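Prolyl 4-hydroxylase alpha subunit Fe(2+) 2OG dioxygenase domain-containing protein (Burkholderia ambifaria, PDB 3W20) is an N-substituted L-amino acid dioxygenase that probably oxidises its substrates with oxygen and 2-oxoglutarate at a metal centre that can hold zinc. Local coordinates at residues A[80-85]-A[201-206]; A[159-164]-A[241-246]. All coordinates share one frame; numbering follows the deposited sequence.

Along the chain the four segments come in the order 80-85, 159-164, 201-206, 241-246, so the two contacts cross. Contact 1 brings the end of helix 78-83 to the start of helix 203-216; the loop it closes contains segment 159-164. Contact 2 then joins 159-164, in the connection between strands 139-143 and 178-185, to the turn between strands 236-241 and 246-248, closing a second loop that contains 201-206. The 159-164 segment touches both members of contact 1, with Arg163 N 2.9 Å from Gln82 O. Together the crossing loops tie the two helices to the metal-binding side of the double-stranded beta-helix.

Contact 1 (A[80-85]-A[201-206]); sequences QLQREQ and ESRAAL
Gln82 and Arg203 reach toward each other from the end of helix 78-83 and the first turn of helix 203-216, crossing at about a right angle. Their polar ends come together where Gln82 OE1 lies 2.8 Å from Arg203 NH2, the oxygen sitting at the guanidinium edge near its plane. The amide is turned 68° from the guanidinium. Gln82 gets there with CG anti to its own carbonyl carbon (chi1 -77°) and the rest of the chain extended, whereas Arg203 bends twice, at chi2 and chi3, before presenting its guanidinium. This is the tightly packed part. Leu206 CD1 rests 3.6 Å above one guanidinium face of Arg203, offset toward the rim, and backbone carbonyls also hold both polar groups: Gln82 NE2 donates to Asp158 O and more weakly to Val159 O, which sets the rotation of the amide, while Arg203 NE donates to Tyr161 O. Ser202 is the N-cap of the second helix, its OG accepting from Ala205 N at 3.0 Å in a nearly straight bond (166°). Toward solvent the contact loosens. There Arg83, an exposed residue, brings its NH1 only to within 4.3 Å of Arg203 NH1, a meeting of like charges. The Arg203 side chain is about 5 Å from that of His155, and the side chain of Gln82 about 6 Å from that of Asp157, so this helix junction lies close to the metal triad, probably in its second shell, in a 2-oxoglutarate dioxygenase built on the double-stranded beta-helix.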
loop_
_atom_site.group_PDB
_atom_site.type_symbol
_atom_site.label_atom_id
_atom_site.label_comp_id
_atom_site.label_asym_id
_atom_site.label_seq_id
_atom_site.Cartn_x
_atom_site.Cartn_y
_atom_site.Cartn_z
ATOM N N GLN A 80 6.339 -12.679 2.244
ATOM C CA GLN A 80 5.304 -13.075 1.267
ATOM C C GLN A 80 5.191 -12.071 0.103
ATOM O O GLN A 80 5.035 -12.448 -1.084
ATOM C CB GLN A 80 3.935 -13.221 1.913
ATOM C CG GLN A 80 3.791 -14.336 2.947
ATOM C CD GLN A 80 2.624 -14.113 3.953
ATOM O OE1 GLN A 80 1.731 -13.266 3.756
ATOM N NE2 GLN A 80 2.625 -14.900 5.019
ATOM N N LEU A 81 5.338 -10.804 0.436
ATOM C CA LEU A 81 5.296 -9.801 -0.615
ATOM C C LEU A 81 6.428 -10.006 -1.608
ATOM O O LEU A 81 6.248 -9.800 -2.805
ATOM C CB LEU A 81 5.298 -8.390 -0.016
ATOM C CG LEU A 81 5.304 -7.172 -0.969
ATOM C CD1 LEU A 81 4.087 -7.204 -1.899
ATOM C CD2 LEU A 81 5.356 -5.884 -0.188
ATOM N N GLN A 82 7.611 -10.384 -1.113
ATOM C CA GLN A 82 8.768 -10.597 -1.964
ATOM C C GLN A 82 8.587 -11.727 -2.957
ATOM O O GLN A 82 9.300 -11.717 -3.944
ATOM C CB GLN A 82 10.000 -10.961 -1.114
ATOM C CG GLN A 82 10.592 -9.767 -0.434
ATOM C CD GLN A 82 11.801 -10.126 0.461
ATOM O OE1 GLN A 82 11.895 -11.208 0.967
ATOM N NE2 GLN A 82 12.675 -9.131 0.701
ATOM N N ARG A 83 7.694 -12.680 -2.706
ATOM C CA ARG A 83 7.493 -13.772 -3.646
ATOM C C ARG A 83 6.750 -13.357 -4.905
ATOM O O ARG A 83 6.808 -14.040 -5.961
ATOM C CB ARG A 83 6.892 -14.978 -2.931
ATOM C CG ARG A 83 7.952 -15.592 -2.047
ATOM C CD ARG A 83 7.646 -17.045 -1.704
ATOM N NE ARG A 83 6.871 -17.048 -0.471
ATOM C CZ ARG A 83 7.392 -17.015 0.757
ATOM N NH1 ARG A 83 8.725 -16.993 0.942
ATOM N NH2 ARG A 83 6.568 -17.000 1.798
ATOM N N GLU A 84 6.020 -12.251 -4.843
ATOM C CA GLU A 84 5.176 -11.883 -5.972
ATOM C C GLU A 84 5.937 -11.119 -7.082
ATOM O O GLU A 84 6.908 -10.387 -6.813
ATOM C CB GLU A 84 4.021 -10.991 -5.459
ATOM C CG GLU A 84 3.175 -11.614 -4.364
ATOM C CD GLU A 84 2.358 -12.793 -4.836
ATOM O OE1 GLU A 84 2.067 -12.920 -6.056
ATOM O OE2 GLU A 84 2.054 -13.620 -3.995
ATOM N N GLN A 85 5.437 -11.178 -8.338
ATOM C CA GLN A 85 6.087 -10.518 -9.426
ATOM C C GLN A 85 5.100 -9.732 -10.276
ATOM O O GLN A 85 3.851 -10.087 -10.334
ATOM C CB GLN A 85 6.802 -11.529 -10.338
ATOM C CG GLN A 85 7.658 -12.510 -9.565
ATOM C CD GLN A 85 8.697 -13.092 -10.495
ATOM O OE1 GLN A 85 8.619 -14.242 -10.848
ATOM N NE2 GLN A 85 9.651 -12.270 -10.919
ATOM N N GLU A 201 23.237 -15.156 -1.923
ATOM C CA GLU A 201 23.367 -13.796 -2.421
ATOM C C GLU A 201 22.079 -13.153 -2.975
ATOM O O GLU A 201 22.052 -11.950 -3.186
ATOM C CB GLU A 201 24.496 -13.706 -3.465
ATOM C CG GLU A 201 25.892 -14.003 -2.899
ATOM C CD GLU A 201 26.896 -14.367 -4.017
ATOM O OE1 GLU A 201 26.468 -14.501 -5.191
ATOM O OE2 GLU A 201 28.100 -14.533 -3.738
ATOM N N SER A 202 20.985 -13.891 -3.104
ATOM C CA SER A 202 19.830 -13.297 -3.756
ATOM C C SER A 202 18.641 -14.205 -3.591
ATOM O O SER A 202 18.783 -15.402 -3.176
ATOM C CB SER A 202 20.143 -13.082 -5.258
ATOM O OG SER A 202 20.190 -14.386 -5.884
ATOM N N ARG A 203 17.447 -13.679 -3.946
ATOM C CA ARG A 203 16.262 -14.507 -3.950
ATOM C C ARG A 203 16.422 -15.656 -5.010
ATOM O O ARG A 203 16.028 -16.780 -4.716
ATOM C CB ARG A 203 14.992 -13.700 -4.212
ATOM C CG ARG A 203 13.763 -14.611 -4.289
ATOM C CD ARG A 203 13.446 -15.351 -3.007
ATOM N NE ARG A 203 13.166 -14.373 -1.996
ATOM C CZ ARG A 203 12.857 -14.671 -0.766
ATOM N NH1 ARG A 203 12.654 -15.987 -0.419
ATOM N NH2 ARG A 203 12.791 -13.679 0.114
ATOM N N ALA A 204 16.972 -15.368 -6.170
ATOM C CA ALA A 204 17.202 -16.388 -7.190
ATOM C C ALA A 204 18.106 -17.532 -6.614
ATOM O O ALA A 204 17.854 -18.715 -6.876
ATOM C CB ALA A 204 17.839 -15.753 -8.391
ATOM N N ALA A 205 19.160 -17.177 -5.888
ATOM C CA ALA A 205 20.004 -18.186 -5.232
ATOM C C ALA A 205 19.218 -19.026 -4.251
ATOM O O ALA A 205 19.372 -20.244 -4.273
ATOM C CB ALA A 205 21.262 -17.569 -4.593
ATOM N N LEU A 206 18.316 -18.428 -3.442
ATOM C CA LEU A 206 17.525 -19.245 -2.517
ATOM C C LEU A 206 16.578 -20.141 -3.292
ATOM O O LEU A 206 16.337 -21.300 -2.879
ATOM C CB LEU A 206 16.606 -18.416 -1.630
ATOM C CG LEU A 206 17.219 -17.703 -0.478
ATOM C CD1 LEU A 206 16.136 -16.773 0.026
ATOM C CD2 LEU A 206 17.566 -18.756 0.565
#

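Contact 2 (A[159-164]-A[241-246]). With ZN (zinc ion), chain C.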
loop_
_atom_site.group_PDB
_atom_site.type_symbol
_atom_site.label_atom_id
_atom_site.label_comp_id
_atom_site.label_asym_id
_atom_site.label_seq_id
_atom_site.Cartn_x
_atom_site.Cartn_y
_atom_site.Cartn_z
ATOM N N VAL A 159 15.780 -7.756 3.265
ATOM C CA VAL A 159 14.743 -6.832 2.829
ATOM C C VAL A 159 14.848 -6.593 1.290
ATOM O O VAL A 159 13.832 -6.286 0.637
ATOM C CB VAL A 159 14.813 -5.510 3.647
ATOM C CG1 VAL A 159 15.964 -4.638 3.206
ATOM C CG2 VAL A 159 13.519 -4.729 3.468
ATOM N N SER A 160 16.046 -6.754 0.761
ATOM C CA SER A 160 16.254 -6.628 -0.683
ATOM C C SER A 160 15.948 -7.777 -1.584
ATOM O O SER A 160 15.931 -7.592 -2.851
ATOM C CB SER A 160 17.665 -6.101 -0.965
ATOM O OG SER A 160 18.645 -7.096 -0.790
ATOM N N TYR A 161 15.648 -8.923 -1.002
ATOM C CA TYR A 161 15.491 -10.132 -1.782
ATOM C C TYR A 161 14.086 -10.355 -2.397
ATOM O O TYR A 161 13.480 -11.369 -2.211
ATOM C CB TYR A 161 15.930 -11.349 -0.979
ATOM C CG TYR A 161 17.413 -11.487 -0.775
ATOM C CD1 TYR A 161 18.302 -10.476 -1.138
ATOM C CD2 TYR A 161 17.932 -12.640 -0.278
ATOM C CE1 TYR A 161 19.648 -10.600 -0.937
ATOM C CE2 TYR A 161 19.278 -12.801 -0.084
ATOM C CZ TYR A 161 20.143 -11.790 -0.420
ATOM O OH TYR A 161 21.452 -12.005 -0.206
ATOM N N GLY A 162 13.628 -9.396 -3.162
ATOM C CA GLY A 162 12.420 -9.616 -4.006
ATOM C C GLY A 162 12.721 -10.606 -5.123
ATOM O O GLY A 162 13.818 -10.578 -5.758
ATOM N N ARG A 163 11.767 -11.473 -5.386
ATOM C CA ARG A 163 11.940 -12.359 -6.537
ATOM C C ARG A 163 11.970 -11.600 -7.846
ATOM O O ARG A 163 12.665 -11.997 -8.779
ATOM C CB ARG A 163 10.846 -13.413 -6.540
ATOM C CG ARG A 163 10.961 -14.400 -7.674
ATOM C CD ARG A 163 9.937 -15.497 -7.394
ATOM N NE ARG A 163 10.358 -16.442 -6.371
ATOM C CZ ARG A 163 9.541 -17.094 -5.529
ATOM N NH1 ARG A 163 8.204 -16.991 -5.561
ATOM N NH2 ARG A 163 10.071 -17.955 -4.689
ATOM N N ASP A 164 11.162 -10.557 -7.960
ATOM C CA ASP A 164 11.149 -9.746 -9.187
ATOM C C ASP A 164 12.219 -8.704 -9.072
ATOM O O ASP A 164 11.965 -7.661 -8.499
ATOM C CB ASP A 164 9.745 -9.121 -9.340
ATOM C CG ASP A 164 9.583 -8.335 -10.637
ATOM O OD1 ASP A 164 10.617 -7.835 -11.179
ATOM O OD2 ASP A 164 8.408 -8.132 -11.048
ATOM N N GLN A 241 21.420 -13.005 13.060
ATOM C CA GLN A 241 21.669 -12.346 11.749
ATOM C C GLN A 241 20.858 -13.066 10.686
ATOM O O GLN A 241 21.145 -14.250 10.287
ATOM C CB GLN A 241 23.175 -12.278 11.411
ATOM C CG GLN A 241 23.911 -11.430 12.394
ATOM C CD GLN A 241 25.299 -11.025 11.843
ATOM O OE1 GLN A 241 25.402 -10.656 10.665
ATOM N NE2 GLN A 241 26.326 -11.092 12.645
ATOM N N SER A 242 19.825 -12.391 10.126
ATOM C CA SER A 242 18.848 -13.150 9.361
ATOM C C SER A 242 19.300 -13.468 7.917
ATOM O O SER A 242 18.652 -14.255 7.222
ATOM C CB SER A 242 17.480 -12.464 9.397
ATOM O OG SER A 242 17.491 -11.275 8.597
ATOM N N LYS A 243 20.445 -12.881 7.481
ATOM C CA LYS A 243 20.974 -13.262 6.157
ATOM C C LYS A 243 21.569 -14.706 6.104
ATOM O O LYS A 243 21.764 -15.237 4.980
ATOM C CB LYS A 243 21.996 -12.194 5.720
ATOM C CG LYS A 243 21.185 -11.004 5.175
ATOM C CD LYS A 243 22.151 -9.953 4.647
ATOM C CE LYS A 243 23.120 -10.378 3.529
ATOM N NZ LYS A 243 22.385 -10.950 2.318
ATOM N N ASN A 244 21.944 -15.231 7.287
ATOM C CA ASN A 244 22.434 -16.642 7.379
ATOM C C ASN A 244 21.258 -17.537 7.100
ATOM O O ASN A 244 20.159 -17.308 7.630
ATOM C CB ASN A 244 22.962 -16.895 8.771
ATOM C CG ASN A 244 24.122 -15.986 9.116
ATOM O OD1 ASN A 244 25.009 -15.831 8.375
ATOM N ND2 ASN A 244 24.149 -15.521 10.308
ATOM N N LEU A 245 21.497 -18.529 6.249
ATOM C CA LEU A 245 20.476 -19.554 6.024
ATOM C C LEU A 245 19.990 -20.173 7.374
ATOM O O LEU A 245 20.774 -20.420 8.301
ATOM C CB LEU A 245 21.094 -20.596 5.081
ATOM C CG LEU A 245 19.977 -21.400 4.472
ATOM C CD1 LEU A 245 19.406 -20.651 3.287
ATOM C CD2 LEU A 245 20.570 -22.759 4.111
ATOM N N HIS A 246 18.676 -20.373 7.496
ATOM C CA HIS A 246 18.172 -21.048 8.705
ATOM C C HIS A 246 16.845 -21.712 8.495
ATOM O O HIS A 246 16.154 -21.369 7.553
ATOM C CB HIS A 246 18.004 -19.999 9.846
ATOM C CG HIS A 246 17.168 -18.787 9.486
ATOM N ND1 HIS A 246 17.657 -17.728 8.772
ATOM C CD2 HIS A 246 15.877 -18.475 9.842
ATOM C CE1 HIS A 246 16.663 -16.783 8.649
ATOM N NE2 HIS A 246 15.578 -17.238 9.347
HETATM ZN ZN ZN C . 13.766 -16.236 8.807
#
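Lys243 NZ, the polar centre of this contact, forms a salt bridge with Asp158 OD2 and lies 2.9 Å from Tyr161 OH, which is itself bonded to Pro200 O. The angle between lysine and hydroxyl is too poor for a hydrogen bond, so each polar end has its main partner elsewhere while the two side chains still touch, crossing at about a right angle. The ammonium reaches the phenol end of the ring obliquely, 3.6 Å from Tyr161 CZ, after the lysine chain has bent at chi3 and again at chi4 (59° and 56°). Tyr161 itself sits at the centre of an inverse gamma turn, with a weak bond from Gly162 N to Ser160 O. In the other segment, Gln241 to Asn244 form a type I beta turn, and Lys243 projects from this turn, which leads into the metal-binding strand of the double-stranded beta-helix. His246 NE2 binds the zinc ion at 2.1 Å; His155 and Asp157 complete the protein's facial triad, and Ser242 OG, bonded to Asp157 O, ties the same turn to the backbone of another zinc ligand. The other ring nitrogen is held too: His246 ND1 donates to Asn244 O over 2.8 Å, almost straight at 172°, with the acceptor lying in the ring plane. That bond, with the zinc bond at NE2, helps set the rotation of the imidazole.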